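Local structure of ribose 5-phosphate isomerase B (Anaplasma phagocytophilum, 4EM8) at residues V19-F24 with D120-V125; R59-T64 with A107-F112; R30-E35 with V125-M130. The protein probably catalyses the reversible isomerisation of ribose 5-phosphate and ribulose 5-phosphate. All coordinates share one frame; numbering follows the deposited sequence.

Interaction 1: V19-F24 with D120-V125; sequences VELRLF and DTAQSV
The ring of Phe24 reaches across to helix 119-131 and brings its outer end, CZ and CE2, up to two polar side chains. CZ lies 3.6 Å from Gln123 OE1 and 3.8 Å from Asp120 OD1, both oxygens standing oblique to the ring. The Gln123 amide is turned only 19° from the ring plane, the Asp120 carboxylate 35°, and each side chain runs at about a right angle to the phenylalanine. Phe24 points its CB at the other helix and holds CG opposite its own backbone N (chi1 -179°), which carries the ring across the gap between helices whose axes stay 10.8 Å apart. These two helices, 19-31 and 119-131, belong to the Rossmann-like α/β fold of this family and pack on the parallel sheet, where Phe112 of strand 109-113 touches both Leu21 and Ala122. Nearer that sheet the contact becomes purely aliphatic: Leu21 CD1 meets Ala122 CB at 3.9 Å. A short alanine on one helix suits a branched leucine on the other. At the more exposed edge, Phe24 offers an apolar surface while Asp120 and Gln123 can keep polar groups near solvent; Gln123 also lends CB, 4.1 Å from Phe24 CE2.

Interaction 2: R59-T64 with A107-F112; sequences REVSDT and ANVLCF
Val61 sets its two methyl groups against Asn108 and Val109, joining the loop that precedes strand 66-71 to the beginning of strand 109-113 in the parallel sheet of this Rossmann-like α/β fold. The tight part is small and buried. Val61 CG1 sits over the face of the Asn108 amide, 3.5 Å from Asn108 CG, equally near ND2 and close to Asn108 CB as well. The other branch, CG2, meets Val109 CG2 at 3.9 Å, the two valines crossing at about a right angle. A forked residue suits this place because one methyl can serve each neighbour; chi1 of 173° divides them between Asn108 and Val109. Ile87 also touches both valines, extending the apolar patch.

A buried asparagine is costly unless its amide finds partners, and here it does. Asn108 OD1 accepts from the backbone N of Arg88, and ND2 donates to the backbone O of Asn86, which ties the side chain to the segment leading into strand 89-91. These bonds hold the amide in a set rotation, with its face toward the Val61 methyl.

Beyond Val61 the loop turns away and packing gives way to water. Ser62 directs its side chain away from segment 107-112 and forms an ST turn, its OG accepting from Thr64 N at 3.2 Å. The Ser62 carbonyl is linked to Asn108, just before the strand, through one water, which accepts from Asn108 ND2 at 3.1 Å and donates weakly to Ser62 O, also at 3.1 Å.

Interaction 3: R30-E35 with V125-M130; sequences RDLGCE and VLYTFM
Leu32 and Cys34 face Tyr127 and Met130, two residues almost one helical turn apart on helix 119-131. Along that helix Leu126 comes first, packing on Leu25 and Leu29 and so continuing the interface with helix 19-31. Tyr127 follows: its CD1 sits 4.2 Å from Leu32 CD1, the methyl lying at the ring edge, near its plane. The anti position of CG about chi1 (-180°) swings the ring toward Leu32, although the bond to CB does not point there. Phe129 then packs on Leu110 of strand 109-113, and Met130 turns back toward the first segment. Its terminal methyl CE approaches Cys34 SG to 4.3 Å, and the flexible thioether chain bends at each of its three torsions to do so.

Between the partners Leu32 and Cys34, helix 19-31 ends in a Schellman motif. Gly33 has a positive phi of 87°, at which a CB would press on the preceding carbonyl oxygen, and the chain reverses into strand 35-38 of the α/β fold. The contact is thus made by apolar groups and weakly polar sulfur at ordinary van der Waals separations, which implies cohesion through dispersion and burial of nonpolar surface, with little directional preference.

Interaction 1 joins helices 19-31 and 119-131 themselves, and interaction 3 ties the turn just after helix 19-31 to helix 119-131; interaction 2 lies deeper, nearer the centre of the chain. Its strand 109-113 leads into helix 119-131, and the side chains of Leu110 and Phe112, which take no part in holding Val61, pack on that helix: Phe112 CZ reaches Ala122 O at 3.4 Å, and Leu110 CD2 comes to 3.7 Å from Phe129 CB. Chemistry follows position. Buried interaction 2 includes an amide satisfied by backbone and water, whereas the partly buried helix contacts rest on side-chain packing, with polar oxygens beside an aromatic ring in interaction 1, and a leucine methyl at a tyrosine edge and sulfur beside methyl in interaction 3.

Interaction 1: V19-F24 with D120-V125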
# COMPACT_ATOMS: atom_id res chain seq x y z
N VAL A 19 -14.03 13.41 -0.39
CA VAL A 19 -14.86 14.10 -1.42
C VAL A 19 -14.23 15.40 -1.90
O VAL A 19 -14.06 15.61 -3.11
CB VAL A 19 -16.30 14.35 -0.92
CG1 VAL A 19 -17.06 15.27 -1.86
CG2 VAL A 19 -17.05 13.02 -0.70
N GLU A 20 -13.85 16.27 -0.97
CA GLU A 20 -13.27 17.56 -1.33
C GLU A 20 -11.98 17.40 -2.17
O GLU A 20 -11.84 18.03 -3.21
CB GLU A 20 -13.03 18.40 -0.06
CG GLU A 20 -12.27 19.70 -0.26
CD GLU A 20 -12.28 20.61 0.97
OE1 GLU A 20 -12.96 20.27 1.98
OE2 GLU A 20 -11.63 21.69 0.92
N LEU A 21 -11.07 16.53 -1.75
CA LEU A 21 -9.87 16.32 -2.52
C LEU A 21 -10.18 15.70 -3.89
O LEU A 21 -9.57 16.06 -4.91
CB LEU A 21 -8.90 15.43 -1.75
CG LEU A 21 -7.53 15.18 -2.39
CD1 LEU A 21 -6.80 16.51 -2.64
CD2 LEU A 21 -6.72 14.21 -1.53
N ARG A 22 -11.11 14.73 -3.90
CA ARG A 22 -11.51 14.09 -5.14
C ARG A 22 -12.01 15.11 -6.19
O ARG A 22 -11.70 15.00 -7.39
CB ARG A 22 -12.58 13.02 -4.86
CG ARG A 22 -12.89 12.19 -6.08
CD ARG A 22 -14.10 11.29 -5.91
NE ARG A 22 -15.35 11.95 -6.20
CZ ARG A 22 -16.43 11.97 -5.42
NH1 ARG A 22 -17.53 12.58 -5.85
NH2 ARG A 22 -16.45 11.38 -4.22
N LEU A 23 -12.78 16.08 -5.75
CA LEU A 23 -13.37 17.05 -6.68
C LEU A 23 -12.28 18.05 -7.14
O LEU A 23 -12.24 18.42 -8.32
CB LEU A 23 -14.57 17.76 -6.04
CG LEU A 23 -15.82 16.92 -5.70
CD1 LEU A 23 -16.86 17.80 -5.00
CD2 LEU A 23 -16.43 16.22 -6.91
N PHE A 24 -11.37 18.41 -6.22
CA PHE A 24 -10.20 19.23 -6.54
C PHE A 24 -9.30 18.58 -7.61
O PHE A 24 -8.90 19.25 -8.59
CB PHE A 24 -9.40 19.53 -5.27
CG PHE A 24 -8.18 20.41 -5.49
CD1 PHE A 24 -8.30 21.79 -5.62
CD2 PHE A 24 -6.90 19.83 -5.59
CE1 PHE A 24 -7.18 22.59 -5.82
CE2 PHE A 24 -5.78 20.63 -5.80
CZ PHE A 24 -5.92 22.00 -5.91
N ASP A 120 -2.49 21.00 -2.68
CA ASP A 120 -1.47 21.38 -3.64
C ASP A 120 -0.37 20.31 -3.73
O ASP A 120 0.09 20.01 -4.82
CB ASP A 120 -0.88 22.77 -3.30
CG ASP A 120 -1.87 23.92 -3.60
OD1 ASP A 120 -2.96 23.66 -4.17
OD2 ASP A 120 -1.57 25.08 -3.27
N THR A 121 0.01 19.71 -2.61
CA THR A 121 0.98 18.63 -2.67
C THR A 121 0.36 17.43 -3.40
O THR A 121 1.01 16.81 -4.25
CB THR A 121 1.49 18.20 -1.28
OG1 THR A 121 1.87 19.35 -0.53
CG2 THR A 121 2.69 17.25 -1.43
N ALA A 122 -0.91 17.14 -3.11
CA ALA A 122 -1.59 16.02 -3.78
C ALA A 122 -1.59 16.20 -5.30
O ALA A 122 -1.41 15.24 -6.05
CB ALA A 122 -3.00 15.86 -3.27
N GLN A 123 -1.77 17.44 -5.75
CA GLN A 123 -1.78 17.74 -7.18
C GLN A 123 -0.39 17.46 -7.82
O GLN A 123 -0.31 16.91 -8.92
CB GLN A 123 -2.22 19.20 -7.37
CG GLN A 123 -2.06 19.78 -8.75
CD GLN A 123 -2.15 21.31 -8.72
OE1 GLN A 123 -3.14 21.87 -8.25
NE2 GLN A 123 -1.10 21.97 -9.20
N SER A 124 0.71 17.84 -7.13
CA SER A 124 2.07 17.50 -7.59
C SER A 124 2.27 15.99 -7.67
O SER A 124 2.84 15.50 -8.66
CB SER A 124 3.16 18.13 -6.73
OG SER A 124 2.91 19.51 -6.59
N VAL A 125 1.76 15.27 -6.67
CA VAL A 125 1.92 13.81 -6.62
C VAL A 125 1.22 13.12 -7.78
O VAL A 125 1.82 12.27 -8.47
CB VAL A 125 1.46 13.19 -5.29
CG1 VAL A 125 1.57 11.66 -5.34
CG2 VAL A 125 2.31 13.73 -4.17

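Interaction 2: R59-T64 with A107-F112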
# COMPACT_ATOMS: atom_id res chain seq x y z
N ARG A 59 -12.58 -1.81 -11.96
CA ARG A 59 -13.21 -2.43 -13.17
C ARG A 59 -12.75 -1.71 -14.43
O ARG A 59 -12.67 -2.33 -15.47
CB ARG A 59 -14.75 -2.34 -13.12
CG ARG A 59 -15.46 -3.69 -13.03
CD ARG A 59 -16.98 -3.61 -13.23
NE ARG A 59 -17.69 -2.91 -12.14
CZ ARG A 59 -17.91 -3.40 -10.91
NH1 ARG A 59 -18.59 -2.67 -10.03
NH2 ARG A 59 -17.46 -4.60 -10.53
N GLU A 60 -12.48 -0.41 -14.34
CA GLU A 60 -12.17 0.38 -15.54
C GLU A 60 -10.68 0.60 -15.80
O GLU A 60 -10.30 1.09 -16.85
CB GLU A 60 -12.89 1.74 -15.50
CG GLU A 60 -14.40 1.66 -15.32
CD GLU A 60 -15.12 1.02 -16.48
OE1 GLU A 60 -16.27 0.60 -16.28
OE2 GLU A 60 -14.54 0.92 -17.59
N VAL A 61 -9.84 0.26 -14.83
CA VAL A 61 -8.39 0.48 -14.94
C VAL A 61 -7.75 -0.43 -16.00
O VAL A 61 -8.11 -1.59 -16.12
CB VAL A 61 -7.70 0.31 -13.57
CG1 VAL A 61 -6.18 0.36 -13.69
CG2 VAL A 61 -8.21 1.38 -12.62
N SER A 62 -6.84 0.13 -16.81
CA SER A 62 -6.20 -0.65 -17.89
C SER A 62 -4.91 0.02 -18.35
O SER A 62 -4.49 1.02 -17.78
CB SER A 62 -7.17 -0.84 -19.08
OG SER A 62 -7.47 0.39 -19.73
N ASP A 63 -4.26 -0.54 -19.38
CA ASP A 63 -3.09 0.09 -19.99
C ASP A 63 -3.44 1.50 -20.49
O ASP A 63 -2.57 2.34 -20.58
CB ASP A 63 -2.52 -0.78 -21.13
N THR A 64 -4.71 1.78 -20.72
CA THR A 64 -5.13 3.13 -21.14
C THR A 64 -5.90 3.97 -20.11
O THR A 64 -6.28 5.11 -20.41
CB THR A 64 -6.04 3.04 -22.35
OG1 THR A 64 -6.56 4.34 -22.62
CG2 THR A 64 -7.20 2.08 -22.11
N ALA A 107 2.63 1.28 -11.57
CA ALA A 107 1.42 1.47 -10.74
C ALA A 107 0.32 2.10 -11.58
O ALA A 107 0.59 3.02 -12.36
CB ALA A 107 1.72 2.31 -9.50
N ASN A 108 -0.90 1.57 -11.50
CA ASN A 108 -2.01 2.09 -12.28
C ASN A 108 -3.14 2.71 -11.43
O ASN A 108 -4.09 3.27 -11.99
CB ASN A 108 -2.52 1.04 -13.29
CG ASN A 108 -2.94 -0.26 -12.64
OD1 ASN A 108 -3.13 -0.34 -11.41
ND2 ASN A 108 -3.13 -1.30 -13.48
N VAL A 109 -3.03 2.63 -10.10
CA VAL A 109 -3.95 3.27 -9.14
C VAL A 109 -3.17 4.03 -8.05
O VAL A 109 -2.33 3.47 -7.31
CB VAL A 109 -4.89 2.24 -8.49
CG1 VAL A 109 -5.73 2.83 -7.33
CG2 VAL A 109 -5.77 1.61 -9.57
N LEU A 110 -3.46 5.33 -7.96
CA LEU A 110 -2.87 6.21 -6.96
C LEU A 110 -3.84 6.39 -5.79
O LEU A 110 -5.00 6.78 -5.99
CB LEU A 110 -2.50 7.55 -7.60
CG LEU A 110 -1.96 8.74 -6.74
CD1 LEU A 110 -0.79 8.33 -5.86
CD2 LEU A 110 -1.59 9.93 -7.63
N CYS A 111 -3.40 6.08 -4.57
CA CYS A 111 -4.21 6.31 -3.38
C CYS A 111 -3.72 7.50 -2.55
O CYS A 111 -2.53 7.64 -2.38
CB CYS A 111 -4.19 5.05 -2.50
SG CYS A 111 -4.82 3.59 -3.38
N PHE A 112 -4.63 8.32 -2.04
CA PHE A 112 -4.30 9.44 -1.14
C PHE A 112 -5.04 9.32 0.18
O PHE A 112 -6.13 8.76 0.23
CB PHE A 112 -4.75 10.77 -1.74
CG PHE A 112 -3.96 11.21 -2.90
CD1 PHE A 112 -2.68 11.68 -2.72
CD2 PHE A 112 -4.52 11.25 -4.18
CE1 PHE A 112 -1.93 12.10 -3.78
CE2 PHE A 112 -3.78 11.69 -5.25
CZ PHE A 112 -2.49 12.13 -5.04
O HOH W 1 -2.30 -0.60 -16.40

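Interaction 3: R30-E35 with V125-M130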
# COMPACT_ATOMS: atom_id res chain seq x y z
N ARG A 30 -9.14 17.58 -15.46
CA ARG A 30 -9.94 18.10 -16.57
C ARG A 30 -9.21 19.28 -17.23
O ARG A 30 -9.09 19.34 -18.46
CB ARG A 30 -11.35 18.46 -16.06
CG ARG A 30 -12.49 17.87 -16.88
CD ARG A 30 -13.67 17.36 -16.04
NE ARG A 30 -13.83 18.10 -14.80
CZ ARG A 30 -14.36 17.60 -13.68
NH1 ARG A 30 -14.39 18.38 -12.60
NH2 ARG A 30 -14.84 16.36 -13.62
N ASP A 31 -8.63 20.17 -16.41
CA ASP A 31 -7.87 21.29 -16.94
C ASP A 31 -6.67 20.80 -17.76
O ASP A 31 -6.29 21.41 -18.77
CB ASP A 31 -7.43 22.22 -15.81
CG ASP A 31 -6.83 23.51 -16.31
OD1 ASP A 31 -7.40 24.14 -17.25
OD2 ASP A 31 -5.80 23.94 -15.74
N LEU A 32 -6.08 19.68 -17.33
CA LEU A 32 -4.99 19.03 -18.08
C LEU A 32 -5.42 18.30 -19.35
O LEU A 32 -4.57 17.74 -20.05
CB LEU A 32 -4.24 18.02 -17.20
CG LEU A 32 -3.35 18.53 -16.07
CD1 LEU A 32 -2.57 17.34 -15.48
CD2 LEU A 32 -2.41 19.62 -16.55
N GLY A 33 -6.72 18.26 -19.63
CA GLY A 33 -7.21 17.63 -20.83
C GLY A 33 -7.47 16.14 -20.73
O GLY A 33 -7.60 15.46 -21.75
N CYS A 34 -7.57 15.62 -19.52
CA CYS A 34 -7.93 14.21 -19.34
C CYS A 34 -9.43 14.00 -19.46
O CYS A 34 -10.22 14.89 -19.15
CB CYS A 34 -7.53 13.73 -17.95
SG CYS A 34 -5.76 13.62 -17.72
N GLU A 35 -9.83 12.80 -19.88
CA GLU A 35 -11.18 12.34 -19.63
C GLU A 35 -11.24 11.91 -18.18
O GLU A 35 -10.45 11.09 -17.75
CB GLU A 35 -11.52 11.12 -20.45
CG GLU A 35 -11.82 11.36 -21.90
CD GLU A 35 -12.62 10.21 -22.46
OE1 GLU A 35 -12.01 9.17 -22.82
OE2 GLU A 35 -13.87 10.34 -22.50
N VAL A 125 1.76 15.27 -6.67
CA VAL A 125 1.92 13.81 -6.62
C VAL A 125 1.22 13.12 -7.78
O VAL A 125 1.82 12.27 -8.47
CB VAL A 125 1.46 13.19 -5.29
CG1 VAL A 125 1.57 11.66 -5.34
CG2 VAL A 125 2.31 13.73 -4.17
N LEU A 126 -0.02 13.53 -8.01
CA LEU A 126 -0.80 13.12 -9.14
C LEU A 126 -0.13 13.49 -10.46
O LEU A 126 -0.12 12.67 -11.35
CB LEU A 126 -2.20 13.74 -9.07
CG LEU A 126 -3.14 13.39 -10.24
CD1 LEU A 126 -3.36 11.89 -10.39
CD2 LEU A 126 -4.46 14.13 -10.02
N TYR A 127 0.47 14.68 -10.58
CA TYR A 127 1.10 15.06 -11.84
C TYR A 127 2.27 14.11 -12.15
O TYR A 127 2.38 13.57 -13.26
CB TYR A 127 1.59 16.52 -11.82
CG TYR A 127 2.24 16.90 -13.14
CD1 TYR A 127 1.46 17.07 -14.27
CD2 TYR A 127 3.63 17.02 -13.27
CE1 TYR A 127 2.02 17.40 -15.50
CE2 TYR A 127 4.21 17.34 -14.50
CZ TYR A 127 3.39 17.52 -15.61
OH TYR A 127 3.89 17.85 -16.84
N THR A 128 3.11 13.89 -11.14
CA THR A 128 4.25 12.97 -11.21
C THR A 128 3.78 11.56 -11.60
O THR A 128 4.29 10.99 -12.58
CB THR A 128 5.00 12.95 -9.88
OG1 THR A 128 5.50 14.26 -9.62
CG2 THR A 128 6.19 11.96 -9.87
N PHE A 129 2.77 11.07 -10.91
CA PHE A 129 2.20 9.76 -11.19
C PHE A 129 1.79 9.62 -12.65
O PHE A 129 2.12 8.62 -13.29
CB PHE A 129 0.98 9.50 -10.29
CG PHE A 129 0.56 8.05 -10.24
CD1 PHE A 129 1.15 7.17 -9.36
CD2 PHE A 129 -0.45 7.58 -11.08
CE1 PHE A 129 0.76 5.84 -9.27
CE2 PHE A 129 -0.86 6.24 -10.98
CZ PHE A 129 -0.24 5.37 -10.10
N MET A 130 1.10 10.63 -13.17
CA MET A 130 0.58 10.63 -14.54
C MET A 130 1.65 10.79 -15.63
O MET A 130 1.40 10.39 -16.76
CB MET A 130 -0.46 11.75 -14.72
CG MET A 130 -1.71 11.64 -13.84
SD MET A 130 -2.77 10.23 -14.21
CE MET A 130 -3.31 10.66 -15.86